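Local coordinates for terminal oxygenase component of carbazole 1,9a-dioxygenase (Sphingomonas, PDB 3GKQ), which probably dihydroxylates carbazole at its angular position, using a Rieske [2Fe-2S] cluster and a non-heme iron supplied with electrons by a ferredoxin, at residues Q299-R304 and A316-K321. Residues are numbered along the deposited sequence; the frame is centred on the assembly and turned at random.
Sequences QMLGRR and AEFREK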
loop_
_atom_site.group_PDB
_atom_site.type_symbol
_atom_site.label_atom_id
_atom_site.label_comp_id
_atom_site.label_asym_id
_atom_site.label_seq_id
_atom_site.Cartn_x
_atom_site.Cartn_y
_atom_site.Cartn_z
ATOM N N GLN A 299 -7.201 9.723 -26.784
ATOM C CA GLN A 299 -6.597 10.419 -27.921
ATOM C C GLN A 299 -7.423 10.201 -29.179
ATOM O O GLN A 299 -7.514 9.077 -29.664
ATOM C CB GLN A 299 -5.191 9.885 -28.179
ATOM C CG GLN A 299 -4.210 10.090 -27.057
ATOM C CD GLN A 299 -2.960 9.261 -27.244
ATOM O OE1 GLN A 299 -2.980 8.039 -27.077
ATOM N NE2 GLN A 299 -1.863 9.920 -27.608
ATOM N N MET A 300 -8.012 11.269 -29.708
ATOM C CA MET A 300 -8.821 11.161 -30.917
ATOM C C MET A 300 -8.188 11.938 -32.065
ATOM O O MET A 300 -7.670 13.040 -31.873
ATOM C CB MET A 300 -10.235 11.714 -30.688
ATOM C CG MET A 300 -10.941 11.223 -29.426
ATOM S SD MET A 300 -11.029 9.443 -29.284
ATOM C CE MET A 300 -12.228 9.058 -30.577
ATOM N N LEU A 301 -8.225 11.353 -33.258
ATOM C CA LEU A 301 -7.702 12.008 -34.450
ATOM C C LEU A 301 -8.867 12.175 -35.414
ATOM O O LEU A 301 -9.611 11.227 -35.678
ATOM C CB LEU A 301 -6.596 11.175 -35.108
ATOM C CG LEU A 301 -5.255 11.097 -34.371
ATOM C CD1 LEU A 301 -4.242 10.399 -35.254
ATOM C CD2 LEU A 301 -4.762 12.499 -34.017
ATOM N N GLY A 302 -9.039 13.386 -35.921
ATOM C CA GLY A 302 -10.129 13.630 -36.841
ATOM C C GLY A 302 -9.657 14.142 -38.185
ATOM O O GLY A 302 -8.622 14.807 -38.282
ATOM N N ARG A 303 -10.415 13.815 -39.226
ATOM C CA ARG A 303 -10.103 14.259 -40.579
ATOM C C ARG A 303 -11.391 14.526 -41.334
ATOM O O ARG A 303 -12.293 13.687 -41.358
ATOM C CB ARG A 303 -9.288 13.209 -41.339
ATOM C CG ARG A 303 -9.141 13.534 -42.830
ATOM C CD ARG A 303 -8.318 12.492 -43.569
ATOM N NE ARG A 303 -6.895 12.618 -43.273
ATOM C CZ ARG A 303 -5.976 11.723 -43.620
ATOM N NH1 ARG A 303 -6.327 10.624 -44.280
ATOM N NH2 ARG A 303 -4.701 11.927 -43.306
ATOM N N ARG A 304 -11.473 15.705 -41.939
ATOM C CA ARG A 304 -12.643 16.086 -42.718
ATOM C C ARG A 304 -12.718 15.146 -43.923
ATOM O O ARG A 304 -11.756 15.027 -44.681
ATOM C CB ARG A 304 -12.505 17.539 -43.178
ATOM C CG ARG A 304 -13.563 17.982 -44.165
ATOM C CD ARG A 304 -13.434 19.459 -44.510
ATOM N NE ARG A 304 -14.426 19.858 -45.506
ATOM C CZ ARG A 304 -14.628 21.111 -45.901
ATOM N NH1 ARG A 304 -13.906 22.098 -45.384
ATOM N NH2 ARG A 304 -15.557 21.380 -46.815
ATOM N N ALA A 316 -7.853 3.385 -42.264
ATOM C CA ALA A 316 -6.707 2.518 -42.522
ATOM C C ALA A 316 -5.395 3.207 -42.158
ATOM O O ALA A 316 -4.505 2.596 -41.565
ATOM C CB ALA A 316 -6.687 2.101 -43.992
ATOM N N GLU A 317 -5.277 4.480 -42.519
ATOM C CA GLU A 317 -4.072 5.243 -42.226
ATOM C C GLU A 317 -3.911 5.419 -40.715
ATOM O O GLU A 317 -2.794 5.392 -40.191
ATOM C CB GLU A 317 -4.140 6.609 -42.917
ATOM C CG GLU A 317 -2.906 7.464 -42.714
ATOM C CD GLU A 317 -2.932 8.739 -43.537
ATOM O OE1 GLU A 317 -3.911 9.507 -43.415
ATOM O OE2 GLU A 317 -1.970 8.972 -44.304
ATOM N N PHE A 318 -5.035 5.600 -40.022
ATOM C CA PHE A 318 -5.037 5.769 -38.570
ATOM C C PHE A 318 -4.383 4.554 -37.918
ATOM O O PHE A 318 -3.437 4.682 -37.140
ATOM C CB PHE A 318 -6.475 5.908 -38.053
ATOM C CG PHE A 318 -6.584 5.942 -36.548
ATOM C CD1 PHE A 318 -6.271 7.098 -35.836
ATOM C CD2 PHE A 318 -6.977 4.807 -35.842
ATOM C CE1 PHE A 318 -6.350 7.125 -34.441
ATOM C CE2 PHE A 318 -7.058 4.822 -34.446
ATOM C CZ PHE A 318 -6.742 5.986 -33.745
ATOM N N ARG A 319 -4.897 3.376 -38.257
ATOM C CA ARG A 319 -4.395 2.118 -37.718
ATOM C C ARG A 319 -2.970 1.786 -38.134
ATOM O O ARG A 319 -2.124 1.454 -37.303
ATOM C CB ARG A 319 -5.303 0.963 -38.154
ATOM C CG ARG A 319 -6.592 0.825 -37.361
ATOM C CD ARG A 319 -7.519 -0.233 -37.970
ATOM N NE ARG A 319 -6.781 -1.374 -38.504
ATOM C CZ ARG A 319 -6.450 -1.520 -39.786
ATOM N NH1 ARG A 319 -6.798 -0.596 -40.674
ATOM N NH2 ARG A 319 -5.758 -2.582 -40.179
ATOM N N GLU A 320 -2.708 1.882 -39.431
ATOM C CA GLU A 320 -1.407 1.537 -39.980
ATOM C C GLU A 320 -0.265 2.530 -39.800
ATOM O O GLU A 320 0.899 2.135 -39.828
ATOM C CB GLU A 320 -1.570 1.217 -41.467
ATOM C CG GLU A 320 -2.265 -0.115 -41.735
ATOM C CD GLU A 320 -2.989 -0.142 -43.071
ATOM O OE1 GLU A 320 -2.465 0.436 -44.048
ATOM O OE2 GLU A 320 -4.080 -0.749 -43.145
ATOM N N LYS A 321 -0.576 3.805 -39.599
ATOM C CA LYS A 321 0.491 4.792 -39.471
ATOM C C LYS A 321 0.490 5.674 -38.221
ATOM O O LYS A 321 1.401 5.604 -37.399
ATOM C CB LYS A 321 0.491 5.690 -40.714
ATOM C CG LYS A 321 1.587 6.748 -40.742
ATOM C CD LYS A 321 1.508 7.561 -42.033
ATOM C CE LYS A 321 2.675 8.527 -42.174
ATOM N NZ LYS A 321 2.625 9.275 -43.473
#
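L301 meets the phenyl ring of F318 at its edge: CD1 of L301 lies near the ring plane, 3.9 Å from CD1 of F318, while the leucine CB and CG border CE1 of the same ring. The bond from CA to CB of F318 does not aim at the strand; CG anti to the backbone N (chi1 174°) brings the ring nearer. The buried ring also meets H164 of the neighbouring strand, and W322, one helical turn past F318, touches L301 as well. Two residues on, R303 leaves the same face of the strand and runs extended to CD, then bends at chi3 (-75°), bringing its guanidinium edge to E317. OE1 of E317 alone accepts from both terminal nitrogens, NH2 at 2.5 Å and NH1 at 2.8 Å; both bonds belong to the salt bridge and both are bent, the one from NH1 being weak. The carboxylate and guanidinium planes stand 70° apart. NH2 also bonds T280. An alanine in place of R303 would probably leave the E317 carboxylate without its countercharge and T280 OG1 without this donor. Helix 308-328 thus packs across strand 294-304 of the antiparallel sheet, the helix-on-sheet layering of the Bet v 1-like catalytic domain of Rieske oxygenases.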